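Local coordinates for calcium homeostasis modulator protein 5 (Homo sapiens, PDB 7D60) that may assemble as an undecamer into a large-pore cation channel of the membrane, with gating and conductance likely regulated by membrane lipids, at residues G29-F34 / S116-N121; V37-P42 / G122-C127; N235-R240 / D252-P257. All blocks are in the same frame, centred on the assembly; numbering follows the deposited sequence.

Interaction 1 (G29-F34 / S116-N121). With PA8 (1,2-dioctanoyl-sn-glycero-3-phosphate), chain P.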
loop_
_atom_site.group_PDB
_atom_site.type_symbol
_atom_site.label_atom_id
_atom_site.label_comp_id
_atom_site.label_asym_id
_atom_site.label_seq_id
_atom_site.Cartn_x
_atom_site.Cartn_y
_atom_site.Cartn_z
ATOM N N GLY A 29 18.844 17.885 23.399
ATOM C CA GLY A 29 17.740 18.379 22.594
ATOM C C GLY A 29 16.968 19.521 23.223
ATOM O O GLY A 29 16.251 20.231 22.514
ATOM N N SER A 30 17.092 19.710 24.532
ATOM C CA SER A 30 16.439 20.825 25.203
ATOM C C SER A 30 17.294 22.079 25.209
ATOM O O SER A 30 16.756 23.186 25.292
ATOM C CB SER A 30 16.089 20.445 26.642
ATOM O OG SER A 30 15.548 21.546 27.344
ATOM N N GLU A 31 18.614 21.930 25.128
ATOM C CA GLU A 31 19.488 23.090 25.044
ATOM C C GLU A 31 19.478 23.701 23.652
ATOM O O GLU A 31 19.626 24.920 23.516
ATOM C CB GLU A 31 20.910 22.702 25.441
ATOM C CG GLU A 31 21.779 23.872 25.844
ATOM C CD GLU A 31 22.561 24.442 24.679
ATOM O OE1 GLU A 31 22.727 23.731 23.667
ATOM O OE2 GLU A 31 23.001 25.606 24.768
ATOM N N ARG A 32 19.305 22.884 22.614
ATOM C CA ARG A 32 19.213 23.414 21.262
ATOM C C ARG A 32 17.885 24.100 21.000
ATOM O O ARG A 32 17.782 24.878 20.051
ATOM C CB ARG A 32 19.423 22.301 20.240
ATOM C CG ARG A 32 20.731 21.576 20.408
ATOM C CD ARG A 32 21.885 22.527 20.238
ATOM N NE ARG A 32 21.813 23.224 18.960
ATOM C CZ ARG A 32 22.052 24.519 18.801
ATOM N NH1 ARG A 32 22.384 25.268 19.842
ATOM N NH2 ARG A 32 21.962 25.067 17.598
ATOM N N LEU A 33 16.866 23.821 21.807
ATOM C CA LEU A 33 15.596 24.513 21.663
ATOM C C LEU A 33 15.617 25.864 22.364
ATOM O O LEU A 33 14.897 26.778 21.958
ATOM C CB LEU A 33 14.470 23.627 22.201
ATOM C CG LEU A 33 13.006 24.008 21.980
ATOM C CD1 LEU A 33 12.207 22.775 21.626
ATOM C CD2 LEU A 33 12.427 24.653 23.224
ATOM N N PHE A 34 16.438 26.014 23.401
ATOM C CA PHE A 34 16.518 27.286 24.106
ATOM C C PHE A 34 17.446 28.267 23.412
ATOM O O PHE A 34 17.175 29.470 23.409
ATOM C CB PHE A 34 16.990 27.068 25.541
ATOM C CG PHE A 34 15.876 26.897 26.521
ATOM C CD1 PHE A 34 15.137 27.987 26.943
ATOM C CD2 PHE A 34 15.565 25.646 27.022
ATOM C CE1 PHE A 34 14.105 27.831 27.845
ATOM C CE2 PHE A 34 14.537 25.483 27.925
ATOM C CZ PHE A 34 13.807 26.577 28.337
ATOM N N SER A 116 27.272 21.253 31.002
ATOM C CA SER A 116 28.279 20.825 30.048
ATOM C C SER A 116 27.820 20.990 28.610
ATOM O O SER A 116 28.607 21.406 27.761
ATOM C CB SER A 116 28.646 19.370 30.309
ATOM O OG SER A 116 29.232 19.227 31.583
ATOM N N VAL A 117 26.565 20.661 28.317
ATOM C CA VAL A 117 26.037 20.856 26.975
ATOM C C VAL A 117 25.836 22.339 26.689
ATOM O O VAL A 117 25.999 22.788 25.550
ATOM C CB VAL A 117 24.738 20.041 26.817
ATOM C CG1 VAL A 117 24.147 20.169 25.426
ATOM C CG2 VAL A 117 25.012 18.588 27.108
ATOM N N ALA A 118 25.526 23.132 27.714
ATOM C CA ALA A 118 25.370 24.567 27.516
ATOM C C ALA A 118 26.709 25.262 27.312
ATOM O O ALA A 118 26.763 26.307 26.661
ATOM C CB ALA A 118 24.632 25.182 28.700
ATOM N N LEU A 119 27.790 24.710 27.853
ATOM C CA LEU A 119 29.112 25.282 27.647
ATOM C C LEU A 119 29.796 24.767 26.389
ATOM O O LEU A 119 30.705 25.431 25.886
ATOM C CB LEU A 119 30.005 25.004 28.853
ATOM C CG LEU A 119 29.867 25.924 30.059
ATOM C CD1 LEU A 119 30.673 25.382 31.206
ATOM C CD2 LEU A 119 30.307 27.323 29.736
ATOM N N LEU A 120 29.394 23.610 25.871
ATOM C CA LEU A 120 29.919 23.126 24.602
ATOM C C LEU A 120 29.230 23.762 23.406
ATOM O O LEU A 120 29.712 23.613 22.281
ATOM C CB LEU A 120 29.781 21.607 24.506
ATOM C CG LEU A 120 30.742 20.721 25.298
ATOM C CD1 LEU A 120 30.566 19.280 24.883
ATOM C CD2 LEU A 120 32.170 21.155 25.114
ATOM N N ASN A 121 28.113 24.442 23.619
ATOM C CA ASN A 121 27.419 25.230 22.608
ATOM C C ASN A 121 27.543 26.663 23.109
ATOM O O ASN A 121 26.688 27.149 23.853
ATOM C CB ASN A 121 25.969 24.767 22.459
ATOM C CG ASN A 121 25.124 25.718 21.642
ATOM O OD1 ASN A 121 25.089 25.640 20.418
ATOM N ND2 ASN A 121 24.427 26.619 22.319
HETATM O O1 PA8 P . 27.625 25.226 15.323
HETATM O O2 PA8 P . 28.074 25.558 17.730
HETATM P P1 PA8 P . 27.000 25.341 16.691
HETATM O O3 PA8 P . 26.048 26.511 16.700
HETATM O O4 PA8 P . 26.182 23.954 17.038
HETATM C C1 PA8 P . 26.382 23.374 18.294
HETATM C C2 PA8 P . 25.730 21.990 18.333
HETATM C C3 PA8 P . 26.004 21.370 19.703
HETATM O O5 PA8 P . 26.361 20.019 19.572
HETATM C C4 PA8 P . 26.502 19.347 20.797
HETATM O O6 PA8 P . 26.389 19.935 21.819
HETATM C C5 PA8 P . 26.807 17.853 20.841
HETATM C C6 PA8 P . 27.390 17.452 22.195
HETATM C C7 PA8 P . 27.125 15.994 22.554
HETATM O O7 PA8 P . 24.348 22.117 18.145
HETATM C C12 PA8 P . 23.836 21.682 16.912
HETATM O O8 PA8 P . 24.063 22.292 15.922
HETATM C C13 PA8 P . 22.951 20.439 16.843
HETATM C C14 PA8 P . 23.750 19.140 16.798
HETATM C C15 PA8 P . 23.520 18.277 18.036
HETATM C C16 PA8 P . 23.986 16.838 17.824
HETATM C C17 PA8 P . 22.919 15.957 17.178
HETATM C C18 PA8 P . 22.423 14.869 18.127
#
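Glu31 and Arg32, neighbours on one helix, both come up against the amide of Asn121, an acid and a base at a single side chain in a buried place inside the membrane. The acid is held by one hydrogen bond, and a weak one: Asn121 ND2 gives to Glu31 OE2 over 3.0 Å with an N-H...O angle of 125°, the carboxylate and amide planes lying 66° apart. On the other end of the amide, Asn121 OD1 is 2.8 Å from Arg32 NH1, close but at a poor angle for a hydrogen bond. With Glu31 CG anti to the backbone N, CG lies against Ala118 CA, and the bend at chi2 (-92°) swings the carboxylate to Asn121, while Glu31 CB rests against Val117 CG1 at 4.1 Å. These residues join S1 to S3 of the CALHM transmembrane bundle, near where helix 109-120 gives way to helix 123-130, and Phe124 of that next helix also packs on Glu31. Arg32 and Asn121 line, with Gln176, the pocket of a bound short-chain phosphatidic acid, dioctanoyl-glycero-phosphate. The lipid's ester oxygen O7 lies over one face of the guanidinium, 2.9 Å from Arg32 NE, and the lipid carbon C1 approaches Asn121 OD1 to 3.4 Å. With Glu31 so near, the charge of Arg32 is probably partly balanced from within the protein.

Interaction 2 (V37-P42 / G122-C127). With PA8 (1,2-dioctanoyl-sn-glycero-3-phosphate), chain B.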
loop_
_atom_site.group_PDB
_atom_site.type_symbol
_atom_site.label_atom_id
_atom_site.label_comp_id
_atom_site.label_asym_id
_atom_site.label_seq_id
_atom_site.Cartn_x
_atom_site.Cartn_y
_atom_site.Cartn_z
ATOM N N VAL A 37 15.589 29.182 19.617
ATOM C CA VAL A 37 14.251 29.752 19.520
ATOM C C VAL A 37 14.052 30.896 20.507
ATOM O O VAL A 37 13.419 31.904 20.185
ATOM C CB VAL A 37 13.211 28.631 19.718
ATOM C CG1 VAL A 37 11.826 29.135 19.458
ATOM C CG2 VAL A 37 13.520 27.464 18.801
ATOM N N ALA A 38 14.604 30.790 21.714
ATOM C CA ALA A 38 14.317 31.763 22.762
ATOM C C ALA A 38 15.468 32.714 23.056
ATOM O O ALA A 38 15.227 33.876 23.381
ATOM C CB ALA A 38 13.922 31.044 24.052
ATOM N N PHE A 39 16.709 32.256 22.968
ATOM C CA PHE A 39 17.847 33.080 23.355
ATOM C C PHE A 39 18.187 34.054 22.238
ATOM O O PHE A 39 18.410 33.646 21.094
ATOM C CB PHE A 39 19.052 32.204 23.686
ATOM C CG PHE A 39 20.173 32.934 24.367
ATOM C CD1 PHE A 39 21.246 33.420 23.643
ATOM C CD2 PHE A 39 20.166 33.116 25.734
ATOM C CE1 PHE A 39 22.276 34.082 24.268
ATOM C CE2 PHE A 39 21.201 33.769 26.363
ATOM C CZ PHE A 39 22.252 34.256 25.629
ATOM N N LYS A 40 18.218 35.340 22.568
ATOM C CA LYS A 40 18.787 36.357 21.696
ATOM C C LYS A 40 19.394 37.439 22.572
ATOM O O LYS A 40 18.685 38.132 23.305
ATOM C CB LYS A 40 17.747 36.917 20.716
ATOM C CG LYS A 40 16.375 37.214 21.285
ATOM C CD LYS A 40 15.416 37.603 20.182
ATOM C CE LYS A 40 15.051 36.398 19.333
ATOM N NZ LYS A 40 14.261 35.393 20.098
ATOM N N CYS A 41 20.698 37.551 22.513
ATOM C CA CYS A 41 21.494 38.372 23.407
ATOM C C CYS A 41 21.250 39.851 23.125
ATOM O O CYS A 41 21.263 40.270 21.967
ATOM C CB CYS A 41 22.979 38.034 23.232
ATOM S SG CYS A 41 24.183 38.816 24.342
ATOM N N PRO A 42 21.013 40.658 24.148
ATOM C CA PRO A 42 20.986 42.106 23.967
ATOM C C PRO A 42 22.417 42.621 23.866
ATOM O O PRO A 42 23.387 41.873 23.917
ATOM C CB PRO A 42 20.290 42.599 25.231
ATOM C CG PRO A 42 20.683 41.626 26.252
ATOM C CD PRO A 42 20.843 40.298 25.563
ATOM N N GLY A 122 28.620 27.337 22.720
ATOM C CA GLY A 122 29.072 28.503 23.453
ATOM C C GLY A 122 28.338 29.811 23.252
ATOM O O GLY A 122 28.977 30.853 23.107
ATOM N N THR A 123 27.007 29.791 23.279
ATOM C CA THR A 123 26.247 31.020 23.109
ATOM C C THR A 123 25.929 31.711 24.425
ATOM O O THR A 123 25.847 32.942 24.456
ATOM C CB THR A 123 24.943 30.744 22.365
ATOM O OG1 THR A 123 24.114 29.892 23.156
ATOM C CG2 THR A 123 25.226 30.056 21.054
ATOM N N PHE A 124 25.756 30.963 25.515
ATOM C CA PHE A 124 25.443 31.597 26.790
ATOM C C PHE A 124 26.671 32.228 27.422
ATOM O O PHE A 124 26.550 33.226 28.134
ATOM C CB PHE A 124 24.832 30.594 27.774
ATOM C CG PHE A 124 23.581 29.917 27.284
ATOM C CD1 PHE A 124 23.281 28.637 27.700
ATOM C CD2 PHE A 124 22.703 30.551 26.432
ATOM C CE1 PHE A 124 22.142 27.999 27.265
ATOM C CE2 PHE A 124 21.564 29.911 25.991
ATOM C CZ PHE A 124 21.285 28.637 26.411
ATOM N N TYR A 125 27.852 31.662 27.184
ATOM C CA TYR A 125 29.079 32.223 27.737
ATOM C C TYR A 125 29.546 33.432 26.947
ATOM O O TYR A 125 30.155 34.338 27.519
ATOM C CB TYR A 125 30.167 31.147 27.765
ATOM C CG TYR A 125 31.531 31.572 28.278
ATOM C CD1 TYR A 125 31.839 31.491 29.624
ATOM C CD2 TYR A 125 32.526 32.014 27.407
ATOM C CE1 TYR A 125 33.078 31.863 30.092
ATOM C CE2 TYR A 125 33.761 32.385 27.865
ATOM C CZ TYR A 125 34.032 32.307 29.207
ATOM O OH TYR A 125 35.269 32.675 29.665
ATOM N N GLU A 126 29.284 33.449 25.641
ATOM C CA GLU A 126 29.690 34.568 24.802
ATOM C C GLU A 126 28.917 35.834 25.154
ATOM O O GLU A 126 29.484 36.932 25.167
ATOM C CB GLU A 126 29.501 34.179 23.337
ATOM C CG GLU A 126 29.448 35.314 22.346
ATOM C CD GLU A 126 29.114 34.833 20.950
ATOM O OE1 GLU A 126 29.358 33.645 20.659
ATOM O OE2 GLU A 126 28.607 35.637 20.145
ATOM N N CYS A 127 27.630 35.692 25.479
ATOM C CA CYS A 127 26.831 36.827 25.929
ATOM C C CYS A 127 27.267 37.303 27.310
ATOM O O CYS A 127 27.308 38.508 27.567
ATOM C CB CYS A 127 25.351 36.443 25.923
ATOM S SG CYS A 127 24.146 37.787 26.102
HETATM O O1 PA8 B . 11.523 33.830 18.903
HETATM O O2 PA8 B . 10.712 34.575 21.115
HETATM P P1 PA8 B . 10.320 33.930 19.807
HETATM O O3 PA8 B . 9.264 34.767 19.130
HETATM O O4 PA8 B . 9.731 32.419 20.102
HETATM C C1 PA8 B . 9.427 32.084 21.425
HETATM C C2 PA8 B . 9.125 30.588 21.522
HETATM C C3 PA8 B . 8.840 30.249 22.984
HETATM O O5 PA8 B . 9.477 29.053 23.348
HETATM C C4 PA8 B . 9.158 28.609 24.642
HETATM O O6 PA8 B . 8.462 29.262 25.343
HETATM C C5 PA8 B . 9.697 27.284 25.172
HETATM C C6 PA8 B . 9.642 27.241 26.698
HETATM C C7 PA8 B . 9.536 25.825 27.254
HETATM O O7 PA8 B . 8.001 30.284 20.743
HETATM C C12 PA8 B . 8.227 29.570 19.555
HETATM O O8 PA8 B . 8.765 30.091 18.639
HETATM C C13 PA8 B . 7.747 28.125 19.425
HETATM C C14 PA8 B . 8.714 27.119 20.037
HETATM C C15 PA8 B . 8.106 26.386 21.232
HETATM C C16 PA8 B . 8.894 25.129 21.594
HETATM C C17 PA8 B . 8.455 23.905 20.794
HETATM C C18 PA8 B . 7.801 22.847 21.678
#
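Cys41 and Cys127 are joined covalently, SG to SG at 2.0 Å, with the disulfide torsion at 89°. Both CB atoms point across the contact, and each SG, anti to its own backbone N, is carried on to the other. In the aromatic contact Phe124 turns an edge to the face of Phe39 in a T-shaped pair, centroids 4.8 Å apart and planes at 62°, its CE2 reaching Phe39 CD2 at 3.5 Å. Apolar packing continues at the Phe39 edge, where Cys127 CB sits near the ring plane, 3.8 Å from CZ. The bridge ties the segment just after S1, on the presumed extracellular side, to the end of S3 in the CALHM fold, while Tyr50 and Phe54 of helix 47-68 also meet the Phe39 ring. An alanine in place of Phe39 is likely to leave the Phe124 edge without its aromatic face and open a gap beside Cys127 CB. The polar contact is with a bound lipid: Lys40 NZ gives a weak hydrogen bond of 3.4 Å to its phosphate oxygen O1. Val37 CG1 packs on its ester carbonyl oxygen O8 at 3.3 Å. Ala38 O accepts a hydrogen bond from Gln180 NE2 of a neighbouring subunit.

Interaction 3 (N235-R240 / D252-P257)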
loop_
_atom_site.group_PDB
_atom_site.type_symbol
_atom_site.label_atom_id
_atom_site.label_comp_id
_atom_site.label_asym_id
_atom_site.label_seq_id
_atom_site.Cartn_x
_atom_site.Cartn_y
_atom_site.Cartn_z
ATOM N N ASN A 235 -8.545 -5.068 50.306
ATOM C CA ASN A 235 -9.790 -5.594 49.763
ATOM C C ASN A 235 -10.638 -6.254 50.833
ATOM O O ASN A 235 -11.865 -6.167 50.784
ATOM C CB ASN A 235 -9.508 -6.601 48.654
ATOM C CG ASN A 235 -9.581 -5.989 47.286
ATOM O OD1 ASN A 235 -10.440 -5.158 47.014
ATOM N ND2 ASN A 235 -8.688 -6.407 46.403
ATOM N N LYS A 236 -10.012 -6.918 51.797
ATOM C CA LYS A 236 -10.756 -7.570 52.859
ATOM C C LYS A 236 -11.273 -6.588 53.894
ATOM O O LYS A 236 -12.265 -6.885 54.562
ATOM C CB LYS A 236 -9.884 -8.617 53.546
ATOM C CG LYS A 236 -9.732 -9.901 52.763
ATOM C CD LYS A 236 -8.484 -10.650 53.177
ATOM C CE LYS A 236 -8.500 -10.974 54.657
ATOM N NZ LYS A 236 -7.151 -11.356 55.151
ATOM N N LEU A 237 -10.629 -5.439 54.047
ATOM C CA LEU A 237 -11.084 -4.435 54.997
ATOM C C LEU A 237 -12.202 -3.576 54.425
ATOM O O LEU A 237 -13.116 -3.189 55.155
ATOM C CB LEU A 237 -9.912 -3.554 55.430
ATOM C CG LEU A 237 -10.172 -2.498 56.499
ATOM C CD1 LEU A 237 -10.776 -3.131 57.729
ATOM C CD2 LEU A 237 -8.898 -1.772 56.845
ATOM N N SER A 238 -12.158 -3.277 53.129
ATOM C CA SER A 238 -13.216 -2.475 52.531
ATOM C C SER A 238 -14.485 -3.284 52.306
ATOM O O SER A 238 -15.578 -2.717 52.304
ATOM C CB SER A 238 -12.735 -1.863 51.219
ATOM O OG SER A 238 -12.820 -2.794 50.165
ATOM N N GLU A 239 -14.366 -4.600 52.119
ATOM C CA GLU A 239 -15.551 -5.449 52.045
ATOM C C GLU A 239 -16.228 -5.573 53.400
ATOM O O GLU A 239 -17.453 -5.693 53.476
ATOM C CB GLU A 239 -15.177 -6.834 51.531
ATOM C CG GLU A 239 -15.232 -6.984 50.035
ATOM C CD GLU A 239 -14.398 -8.146 49.542
ATOM O OE1 GLU A 239 -14.111 -9.056 50.347
ATOM O OE2 GLU A 239 -14.027 -8.150 48.350
ATOM N N ARG A 240 -15.446 -5.568 54.475
ATOM C CA ARG A 240 -16.012 -5.685 55.811
ATOM C C ARG A 240 -16.745 -4.415 56.213
ATOM O O ARG A 240 -17.816 -4.479 56.822
ATOM C CB ARG A 240 -14.908 -5.999 56.813
ATOM C CG ARG A 240 -15.381 -6.238 58.221
ATOM C CD ARG A 240 -14.232 -6.122 59.190
ATOM N NE ARG A 240 -14.027 -4.746 59.617
ATOM C CZ ARG A 240 -14.010 -4.357 60.885
ATOM N NH1 ARG A 240 -14.172 -5.242 61.850
ATOM N NH2 ARG A 240 -13.823 -3.085 61.187
ATOM N N ASP A 252 -17.111 -8.243 62.795
ATOM C CA ASP A 252 -16.115 -9.124 63.376
ATOM C C ASP A 252 -14.762 -8.412 63.411
ATOM O O ASP A 252 -14.457 -7.613 62.522
ATOM C CB ASP A 252 -16.018 -10.412 62.566
ATOM C CG ASP A 252 -17.151 -11.374 62.868
ATOM O OD1 ASP A 252 -17.593 -11.420 64.036
ATOM O OD2 ASP A 252 -17.603 -12.078 61.943
ATOM N N PRO A 253 -13.943 -8.667 64.434
ATOM C CA PRO A 253 -12.686 -7.919 64.575
ATOM C C PRO A 253 -11.667 -8.264 63.500
ATOM O O PRO A 253 -11.562 -9.404 63.045
ATOM C CB PRO A 253 -12.182 -8.329 65.965
ATOM C CG PRO A 253 -12.854 -9.618 66.250
ATOM C CD PRO A 253 -14.193 -9.535 65.596
ATOM N N PHE A 254 -10.924 -7.243 63.092
ATOM C CA PHE A 254 -9.957 -7.333 61.999
ATOM C C PHE A 254 -8.562 -7.129 62.562
ATOM O O PHE A 254 -8.215 -5.996 62.944
ATOM C CB PHE A 254 -10.265 -6.281 60.934
ATOM C CG PHE A 254 -9.698 -6.590 59.585
ATOM C CD1 PHE A 254 -10.323 -7.495 58.749
ATOM C CD2 PHE A 254 -8.552 -5.957 59.143
ATOM C CE1 PHE A 254 -9.809 -7.773 57.501
ATOM C CE2 PHE A 254 -8.032 -6.233 57.897
ATOM C CZ PHE A 254 -8.660 -7.141 57.077
ATOM N N PRO A 255 -7.730 -8.168 62.649
ATOM C CA PRO A 255 -6.413 -8.011 63.280
ATOM C C PRO A 255 -5.417 -7.316 62.358
ATOM O O PRO A 255 -5.184 -7.746 61.226
ATOM C CB PRO A 255 -5.988 -9.452 63.582
ATOM C CG PRO A 255 -6.755 -10.287 62.626
ATOM C CD PRO A 255 -8.024 -9.566 62.297
ATOM N N MET A 256 -4.831 -6.240 62.858
ATOM C CA MET A 256 -3.841 -5.428 62.171
ATOM C C MET A 256 -2.648 -5.257 63.094
ATOM O O MET A 256 -2.781 -5.407 64.313
ATOM C CB MET A 256 -4.417 -4.054 61.798
ATOM C CG MET A 256 -5.527 -4.089 60.772
ATOM S SD MET A 256 -4.979 -4.741 59.191
ATOM C CE MET A 256 -4.097 -3.333 58.551
ATOM N N PRO A 257 -1.460 -4.975 62.550
ATOM C CA PRO A 257 -0.318 -4.663 63.415
ATOM C C PRO A 257 -0.527 -3.364 64.176
ATOM O O PRO A 257 -1.196 -2.444 63.707
ATOM C CB PRO A 257 0.858 -4.554 62.437
ATOM C CG PRO A 257 0.273 -4.536 61.089
ATOM C CD PRO A 257 -1.038 -5.217 61.162
#
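Phe254 lays its ring against the helix that carries Lys236, Leu237 and Arg240. Leu237 CD1 sits over one face of the ring in a CH-pi contact, 4.1 Å from the centroid and 20° off the ring normal. The far end of the ring meets the helix backbone, with Phe254 CE1 3.9 Å from Lys236 O, and Lys236 CB lies beside CZ at 4.0 Å. About one turn further along the helix, Arg240 passes the ring obliquely: its CD approaches Phe254 CD1, and Phe254 CB lies over one face of the guanidinium. Arg240 NH1 then donates to Asp252 O, which lies at the edge of the guanidinium, near its plane. The modelled bond of 2.5 Å is very short, so its exact length is doubtful. An extended first half of the Arg240 chain, then a bend at chi3 (87°), turns the guanidinium to the incoming chain. That chain, 252-257, is irregular and proline-rich; it follows helix 209-246 in the probably cytoplasmic region and doubles back obliquely, close at Asp252-Phe254 and departing after it. Further out, Arg240 NH2 forms a salt bridge with Asp286 OD1 of a neighbouring subunit, and Met256 packs on Phe214 of that neighbouring subunit. The loop is anchored by its ring on Leu237 and Lys236 and by its carbonyl on Arg240, whose charge the neighbour's carboxylate would probably offset.

How the interactions relate
Interactions 1 and 2 are adjoining levels of one S1-S3 junction, their centres 11 Å apart and both using helix 15-38. They touch directly: Phe124 packs on Ala118, and Phe34 O probably accepts a hydrogen bond from Phe39 N at 2.9 Å. Interaction 1 is buried and polar, whereas interaction 2, partly buried towards the presumed extracellular side, relies on a covalent bridge and aromatic packing. Arg32 and Asn121 meet one lipid, Val37 and Lys40 another, which Leu33 of interaction 1 also touches. Interaction 3 is a surface contact, probably cytoplasmic, about 55 Å between centres from interaction 1, pairing apolar packing with a charged donor. Interactions 2 and 3, otherwise remote, both reach a neighbouring subunit.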